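Local coordinates for protein cytolethal distending toxin subunit B (Escherichia coli, PDB 2F1N) that nicks DNA as the endonuclease subunit of the tripartite cytolethal distending toxin, very probably causing the damage that arrests intoxicated cells at G2/M, at residues Ser32-Asn37 with Leu51-Ala56; Ile75-Leu80 with Pro132-Arg137; Asn140-Thr145 with Asn165-Ser170. All blocks are in the same frame, centred on the assembly; numbering follows the deposited sequence.

Contact 1. Residues Ser32-Asn37 with Leu51-Ala56; sequences SKWNIN and LAVQEA
Trp34 swings its CG beside its backbone N (chi1 -81°), and the second torsion then turns the indole N-H to Ala56. The result is a single well-made hydrogen bond. Trp34 NE1 lies 2.9 Å from Ala56 O, and the N-H...O angle of 175° is nearly straight. The oxygen sits in the plane of the indole, at its edge. The donor in turn lies in the carbonyl plane of Ala56, with a C=O...N angle of 155°. This bond satisfies both a buried ring nitrogen and a buried carbonyl, and it limits rotation of the indole.

The six-membered part of the ring makes looser apolar contacts. Trp34 CZ2 is 4.2 Å from Ala56 CB. Val53 CG2 lies oblique to the ring, 4.4 Å from Trp34 CH2. The indole thus touches Val53 of strand 50-56, and it also packs on Ala110 and Val112 of the neighbouring strand 109-113 and on Pro60.

Helix 31-42 sends one large side chain onto the sheet beneath it. Strands 18-25 and 50-56 are parallel neighbours in that sheet, and the helix lies between them in the chain. This is the helix-on-sheet packing of a beta-alpha-beta crossover within a DNase I-like fold.

Contact 2. Residues Ile75-Leu80 with Pro132-Arg137; sequences IPVREL and PLLGIR
Ile75 and Val77 meet Pro132 and Leu134 in two apolar pairs. In the first pair, both branches of Ile75 rest on the CB-CG side of the proline. Ile75 CD1 reaches Pro132 CB at 3.9 Å, while Ile75 CG2 lies 4.0 Å from Pro132 CG. In the second pair a single methyl touches a single methyl: Val77 CG1 is 3.6 Å from Leu134 CD1. Val77 holds CG1 opposite its backbone N (chi1 -176°), which carries that methyl over to the leucine. In both pairs the side chains run at a slant to each other. Val122 packs against Ile75 and Val77, and Ser98 touches both Val77 and Leu134.

The loop leading into strand 78-83 packs here on the start of strand 133-138. The pairs therefore lie between the two sheets of the DNase I-like sandwich. Residues 133-137 form most of strand 133-138, with Pro132 just before it. Proline and leucine are buried, while Ile75 and Val77 are partly exposed.

In hydrogen bonding, the two backbones turn to other strands and not to each other. The backbone of Arg78 bonds to Phe97, and that of Leu134 to Thr145. Among the charged groups, the Glu79 carboxylate is bound by Arg68, Thr66 and Tyr96, which use both of its oxygens.

Contact 3. Residues Asn140-Thr145 with Asn165-Ser170; sequences NDAFFT and NFFRDS
Phe167 leaves helix 156-168 toward Ala142 and Phe144, and its CB starts the side chain in that direction. With CG beside the backbone N and anti to the carbonyl carbon (chi1 -69°), the ring is carried out toward these two residues. Phe166 CD2 stands over one face of the Phe167 ring, 3.7 Å above its plane. Further out, Phe167 CE2 meets Phe144 CE1 at 3.6 Å. That carbon of Phe144 lies at the edge of the Phe167 ring, close to its plane. At the tip, Phe167 CZ touches two residues: Ala142 CB at 3.8 Å, by an oblique approach, and Phe144 CE1, also at 3.8 Å. CZ in turn lies in plane at the edge of the Phe144 ring, and the two side chains come from opposite directions.

This joins the end of a crossover helix to the sheet it packs on. Strand 141-147 precedes helix 156-168, and the parallel strand 179-183 follows it. Trp180 of that second strand also meets the Phe167 ring, with planes about 15° apart, and Phe121 meets it edge-to-face.

The backbone of Phe167 is held as well, where the helix gives way to a turn. Phe167 O accepts from Ser170 N at 3.1 Å and from Ser170 OG at 3.0 Å. Both donors come from the same face of the carbonyl plane.

How the contacts relate
The contacts follow one another along the chain in the order 1, 2, 3. Contact 1 lies on the eight-stranded sheet and contact 3 on the six-stranded one, with centres 24 Å apart on opposite sides of the chain's centre. Contact 2 lies between the two sheets, from the loop before strand 78-83 to strand 133-138. Its centre is 16 Å from that of contact 1 and 13 Å from that of contact 3. Contacts 2 and 3 share neighbouring strands, 133-138 and 141-147, probably bonded through Phe143 N to Ile136 O and Thr145 N to Leu134 O. Contacts 1 and 3 touch where Ala52 and Val53 meet Thr145 across the sandwich. Together they are consistent with the layered DNase I-like fold.

Contact 1. Residues Ser32-Asn37 with Leu51-Ala56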
# COMPACT_ATOMS: atom_id res chain seq x y z
N SER A 32 -9.63 -4.51 -16.93
CA SER A 32 -10.09 -5.74 -16.27
C SER A 32 -9.49 -5.92 -14.89
O SER A 32 -10.19 -6.28 -13.96
CB SER A 32 -9.86 -6.99 -17.12
OG SER A 32 -10.75 -6.97 -18.24
N LYS A 33 -8.19 -5.65 -14.77
CA LYS A 33 -7.55 -5.79 -13.48
C LYS A 33 -8.20 -4.89 -12.46
O LYS A 33 -8.34 -5.31 -11.31
CB LYS A 33 -6.06 -5.54 -13.57
CG LYS A 33 -5.33 -6.75 -14.17
CD LYS A 33 -3.91 -6.38 -14.56
CE LYS A 33 -3.19 -7.65 -15.06
NZ LYS A 33 -1.74 -7.45 -15.30
N TRP A 34 -8.60 -3.67 -12.86
CA TRP A 34 -9.37 -2.83 -11.93
C TRP A 34 -10.84 -3.24 -11.80
O TRP A 34 -11.29 -3.51 -10.70
CB TRP A 34 -9.28 -1.36 -12.30
CG TRP A 34 -8.00 -0.75 -11.81
CD1 TRP A 34 -6.79 -0.65 -12.50
CD2 TRP A 34 -7.80 -0.10 -10.55
NE1 TRP A 34 -5.86 -0.02 -11.70
CE2 TRP A 34 -6.46 0.35 -10.51
CE3 TRP A 34 -8.62 0.09 -9.42
CZ2 TRP A 34 -5.90 1.00 -9.41
CZ3 TRP A 34 -8.10 0.82 -8.34
CH2 TRP A 34 -6.75 1.24 -8.34
N ASN A 35 -11.57 -3.32 -12.93
CA ASN A 35 -13.04 -3.50 -12.85
C ASN A 35 -13.46 -4.87 -12.37
O ASN A 35 -14.54 -4.99 -11.77
CB ASN A 35 -13.79 -3.17 -14.17
CG ASN A 35 -15.33 -3.00 -13.97
OD1 ASN A 35 -15.82 -2.34 -13.03
ND2 ASN A 35 -16.12 -3.62 -14.89
N ILE A 36 -12.61 -5.86 -12.60
CA ILE A 36 -12.85 -7.20 -12.05
C ILE A 36 -12.04 -7.52 -10.80
O ILE A 36 -12.61 -7.72 -9.74
CB ILE A 36 -12.67 -8.30 -13.14
CG1 ILE A 36 -13.40 -7.89 -14.41
CG2 ILE A 36 -13.16 -9.67 -12.61
CD1 ILE A 36 -14.89 -7.88 -14.28
N ASN A 37 -10.71 -7.54 -10.91
CA ASN A 37 -9.87 -8.08 -9.84
C ASN A 37 -9.75 -7.17 -8.63
O ASN A 37 -9.97 -7.60 -7.52
CB ASN A 37 -8.51 -8.48 -10.36
CG ASN A 37 -8.62 -9.43 -11.56
OD1 ASN A 37 -9.22 -10.52 -11.45
ND2 ASN A 37 -8.09 -9.03 -12.68
N LEU A 51 -6.65 -1.20 0.15
CA LEU A 51 -5.78 -1.93 -0.74
C LEU A 51 -4.66 -1.01 -1.27
O LEU A 51 -4.92 0.04 -1.89
CB LEU A 51 -6.58 -2.51 -1.94
CG LEU A 51 -5.77 -3.21 -3.03
CD1 LEU A 51 -5.09 -4.50 -2.48
CD2 LEU A 51 -6.66 -3.48 -4.25
N ALA A 52 -3.40 -1.46 -1.10
CA ALA A 52 -2.26 -0.79 -1.68
C ALA A 52 -1.98 -1.47 -3.01
O ALA A 52 -1.94 -2.72 -3.10
CB ALA A 52 -1.02 -0.88 -0.76
N VAL A 53 -1.76 -0.67 -4.02
CA VAL A 53 -1.52 -1.20 -5.39
C VAL A 53 -0.19 -0.67 -5.94
O VAL A 53 0.14 0.55 -5.78
CB VAL A 53 -2.68 -0.78 -6.34
CG1 VAL A 53 -2.53 -1.49 -7.76
CG2 VAL A 53 -4.05 -1.10 -5.72
N GLN A 54 0.58 -1.57 -6.60
CA GLN A 54 1.79 -1.18 -7.33
C GLN A 54 1.64 -1.58 -8.83
O GLN A 54 0.78 -2.41 -9.14
CB GLN A 54 3.07 -1.82 -6.74
CG GLN A 54 3.17 -1.53 -5.19
CD GLN A 54 2.37 -2.55 -4.40
OE1 GLN A 54 2.32 -3.74 -4.78
NE2 GLN A 54 1.66 -2.10 -3.34
N GLU A 55 2.43 -0.94 -9.69
CA GLU A 55 2.27 -1.09 -11.18
C GLU A 55 0.79 -0.96 -11.53
O GLU A 55 0.21 -1.82 -12.22
CB GLU A 55 2.87 -2.41 -11.65
CG GLU A 55 4.34 -2.52 -11.24
CD GLU A 55 5.08 -3.71 -11.84
OE1 GLU A 55 4.73 -4.18 -12.96
OE2 GLU A 55 6.06 -4.10 -11.18
N ALA A 56 0.19 0.14 -11.08
CA ALA A 56 -1.27 0.25 -11.04
C ALA A 56 -1.90 0.57 -12.41
O ALA A 56 -3.12 0.47 -12.57
CB ALA A 56 -1.73 1.30 -9.99

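Contact 2. Residues Ile75-Leu80 with Pro132-Arg137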
# COMPACT_ATOMS: atom_id res chain seq x y z
N ILE A 75 4.85 15.72 -6.84
CA ILE A 75 4.50 14.37 -7.25
C ILE A 75 3.01 14.25 -7.56
O ILE A 75 2.21 14.54 -6.66
CB ILE A 75 4.90 13.37 -6.18
CG1 ILE A 75 6.42 13.39 -5.96
CG2 ILE A 75 4.37 11.93 -6.55
CD1 ILE A 75 6.82 12.90 -4.59
N PRO A 76 2.66 13.84 -8.78
CA PRO A 76 1.26 13.68 -9.19
C PRO A 76 0.49 12.80 -8.23
O PRO A 76 0.90 11.67 -7.96
CB PRO A 76 1.38 12.99 -10.55
CG PRO A 76 2.67 13.53 -11.09
CD PRO A 76 3.57 13.58 -9.93
N VAL A 77 -0.62 13.32 -7.71
CA VAL A 77 -1.52 12.52 -6.90
C VAL A 77 -2.94 13.07 -7.02
O VAL A 77 -3.15 14.28 -6.97
CB VAL A 77 -1.09 12.42 -5.41
CG1 VAL A 77 -2.05 11.47 -4.59
CG2 VAL A 77 0.37 11.96 -5.28
N ARG A 78 -3.93 12.18 -7.17
CA ARG A 78 -5.32 12.59 -7.35
C ARG A 78 -6.21 11.73 -6.49
O ARG A 78 -5.97 10.53 -6.37
CB ARG A 78 -5.83 12.40 -8.84
CG ARG A 78 -5.21 13.30 -9.88
CD ARG A 78 -5.32 12.68 -11.29
NE ARG A 78 -6.57 13.10 -11.87
CZ ARG A 78 -7.20 12.50 -12.88
NH1 ARG A 78 -6.73 11.38 -13.41
NH2 ARG A 78 -8.33 13.03 -13.35
N GLU A 79 -7.27 12.32 -5.93
CA GLU A 79 -8.31 11.55 -5.26
C GLU A 79 -9.45 11.35 -6.23
O GLU A 79 -9.93 12.32 -6.81
CB GLU A 79 -8.86 12.34 -4.06
CG GLU A 79 -10.03 11.66 -3.36
CD GLU A 79 -10.51 12.54 -2.23
OE1 GLU A 79 -11.17 13.58 -2.47
OE2 GLU A 79 -10.14 12.21 -1.08
N LEU A 80 -9.89 10.09 -6.40
CA LEU A 80 -11.03 9.75 -7.25
C LEU A 80 -12.12 9.04 -6.46
O LEU A 80 -11.81 8.29 -5.52
CB LEU A 80 -10.58 8.87 -8.45
CG LEU A 80 -9.14 9.07 -8.97
CD1 LEU A 80 -8.68 7.82 -9.79
CD2 LEU A 80 -9.05 10.32 -9.83
N PRO A 132 8.02 7.23 -5.37
CA PRO A 132 7.64 7.94 -4.15
C PRO A 132 6.91 7.01 -3.20
O PRO A 132 6.65 5.85 -3.53
CB PRO A 132 6.67 9.04 -4.67
CG PRO A 132 6.00 8.39 -5.85
CD PRO A 132 7.10 7.53 -6.50
N LEU A 133 6.59 7.52 -2.01
CA LEU A 133 5.67 6.87 -1.07
C LEU A 133 4.33 7.59 -1.07
O LEU A 133 4.31 8.77 -0.90
CB LEU A 133 6.26 6.92 0.35
CG LEU A 133 7.37 5.88 0.47
CD1 LEU A 133 8.26 6.16 1.69
CD2 LEU A 133 6.81 4.45 0.53
N LEU A 134 3.23 6.87 -1.26
CA LEU A 134 1.92 7.52 -1.24
C LEU A 134 1.22 6.93 -0.04
O LEU A 134 1.20 5.72 0.10
CB LEU A 134 1.18 7.19 -2.54
CG LEU A 134 -0.35 7.40 -2.61
CD1 LEU A 134 -0.63 8.90 -2.52
CD2 LEU A 134 -0.92 6.77 -3.92
N GLY A 135 0.64 7.78 0.80
CA GLY A 135 -0.04 7.28 2.00
C GLY A 135 -1.33 8.03 2.29
O GLY A 135 -1.50 9.17 1.83
N ILE A 136 -2.24 7.39 3.06
CA ILE A 136 -3.42 8.10 3.56
C ILE A 136 -3.50 7.90 5.09
O ILE A 136 -3.07 6.88 5.61
CB ILE A 136 -4.73 7.61 2.90
CG1 ILE A 136 -5.00 6.14 3.19
CG2 ILE A 136 -4.63 7.87 1.33
CD1 ILE A 136 -6.32 5.64 2.63
N ARG A 137 -4.10 8.86 5.76
CA ARG A 137 -4.40 8.73 7.19
C ARG A 137 -5.91 8.61 7.34
O ARG A 137 -6.65 9.38 6.71
CB ARG A 137 -3.90 9.98 7.95
CG ARG A 137 -4.17 9.85 9.50
CD ARG A 137 -3.69 11.07 10.28
NE ARG A 137 -4.33 12.31 9.83
CZ ARG A 137 -5.57 12.71 10.17
NH1 ARG A 137 -6.34 11.94 10.95
NH2 ARG A 137 -6.06 13.86 9.69

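Contact 3. Residues Asn140-Thr145 with Asn165-Ser170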
# COMPACT_ATOMS: atom_id res chain seq x y z
N ASN A 140 -6.36 7.63 13.51
CA ASN A 140 -5.05 7.55 14.11
C ASN A 140 -4.08 6.59 13.41
O ASN A 140 -3.04 6.27 13.96
CB ASN A 140 -5.27 7.04 15.54
CG ASN A 140 -4.14 7.35 16.42
OD1 ASN A 140 -3.81 8.53 16.65
ND2 ASN A 140 -3.52 6.29 16.98
N ASP A 141 -4.44 6.16 12.19
CA ASP A 141 -3.68 5.15 11.46
C ASP A 141 -3.33 5.68 10.06
O ASP A 141 -4.13 6.39 9.46
CB ASP A 141 -4.56 3.93 11.29
CG ASP A 141 -4.98 3.34 12.62
OD1 ASP A 141 -4.10 3.03 13.42
OD2 ASP A 141 -6.15 3.14 12.92
N ALA A 142 -2.14 5.34 9.58
CA ALA A 142 -1.71 5.76 8.27
C ALA A 142 -1.32 4.53 7.47
O ALA A 142 -0.69 3.59 7.99
CB ALA A 142 -0.52 6.73 8.41
N PHE A 143 -1.63 4.54 6.16
CA PHE A 143 -1.33 3.39 5.34
C PHE A 143 -0.64 3.89 4.07
O PHE A 143 -1.11 4.86 3.49
CB PHE A 143 -2.65 2.73 4.94
CG PHE A 143 -3.44 2.24 6.12
CD1 PHE A 143 -3.19 0.97 6.65
CD2 PHE A 143 -4.38 3.07 6.72
CE1 PHE A 143 -3.92 0.51 7.78
CE2 PHE A 143 -5.12 2.62 7.85
CZ PHE A 143 -4.87 1.35 8.34
N PHE A 144 0.49 3.25 3.72
CA PHE A 144 1.28 3.61 2.53
C PHE A 144 1.32 2.47 1.54
O PHE A 144 1.27 1.30 1.92
CB PHE A 144 2.73 3.96 2.90
CG PHE A 144 2.86 5.26 3.67
CD1 PHE A 144 2.49 5.33 5.00
CD2 PHE A 144 3.22 6.43 3.01
CE1 PHE A 144 2.59 6.57 5.73
CE2 PHE A 144 3.33 7.65 3.69
CZ PHE A 144 2.99 7.73 5.05
N THR A 145 1.38 2.85 0.26
CA THR A 145 1.81 1.89 -0.76
C THR A 145 3.26 2.16 -1.23
O THR A 145 3.65 3.30 -1.40
CB THR A 145 0.80 1.89 -1.93
OG1 THR A 145 1.25 0.93 -2.94
CG2 THR A 145 0.74 3.28 -2.66
N ASN A 165 10.84 8.35 9.94
CA ASN A 165 11.30 9.73 10.21
C ASN A 165 10.26 10.81 9.94
O ASN A 165 10.24 11.87 10.62
CB ASN A 165 12.64 10.02 9.51
CG ASN A 165 13.81 9.30 10.20
OD1 ASN A 165 14.10 9.53 11.38
ND2 ASN A 165 14.49 8.45 9.47
N PHE A 166 9.42 10.61 8.90
CA PHE A 166 8.37 11.55 8.58
C PHE A 166 7.45 11.80 9.80
O PHE A 166 7.21 12.96 10.20
CB PHE A 166 7.55 11.04 7.39
CG PHE A 166 6.32 11.86 7.09
CD1 PHE A 166 6.42 13.19 6.68
CD2 PHE A 166 5.04 11.30 7.27
CE1 PHE A 166 5.27 13.97 6.41
CE2 PHE A 166 3.90 12.06 6.98
CZ PHE A 166 4.02 13.41 6.57
N PHE A 167 6.98 10.72 10.42
CA PHE A 167 6.12 10.85 11.58
C PHE A 167 6.92 11.33 12.80
O PHE A 167 6.46 12.20 13.49
CB PHE A 167 5.38 9.54 11.88
CG PHE A 167 4.38 9.22 10.85
CD1 PHE A 167 3.30 10.11 10.64
CD2 PHE A 167 4.58 8.17 9.97
CE1 PHE A 167 2.38 9.90 9.64
CE2 PHE A 167 3.67 7.96 8.92
CZ PHE A 167 2.59 8.81 8.75
N ARG A 168 8.12 10.80 13.02
CA ARG A 168 8.93 11.26 14.18
C ARG A 168 9.16 12.77 14.18
O ARG A 168 9.15 13.42 15.26
CB ARG A 168 10.33 10.55 14.19
CG ARG A 168 11.09 10.73 15.54
CD ARG A 168 12.07 9.64 15.79
NE ARG A 168 12.88 9.90 16.98
CZ ARG A 168 13.94 10.72 17.04
NH1 ARG A 168 14.35 11.43 16.00
NH2 ARG A 168 14.59 10.85 18.19
N ASP A 169 9.36 13.33 13.00
CA ASP A 169 9.70 14.74 12.88
C ASP A 169 8.48 15.66 12.89
O ASP A 169 8.65 16.88 12.82
CB ASP A 169 10.42 14.95 11.55
CG ASP A 169 11.85 14.41 11.57
OD1 ASP A 169 12.35 14.01 12.66
OD2 ASP A 169 12.49 14.33 10.51
N SER A 170 7.27 15.10 12.95
CA SER A 170 6.07 15.94 12.93
C SER A 170 6.08 16.88 14.13
O SER A 170 6.50 16.51 15.21
CB SER A 170 4.78 15.13 12.99
OG SER A 170 4.73 14.10 12.00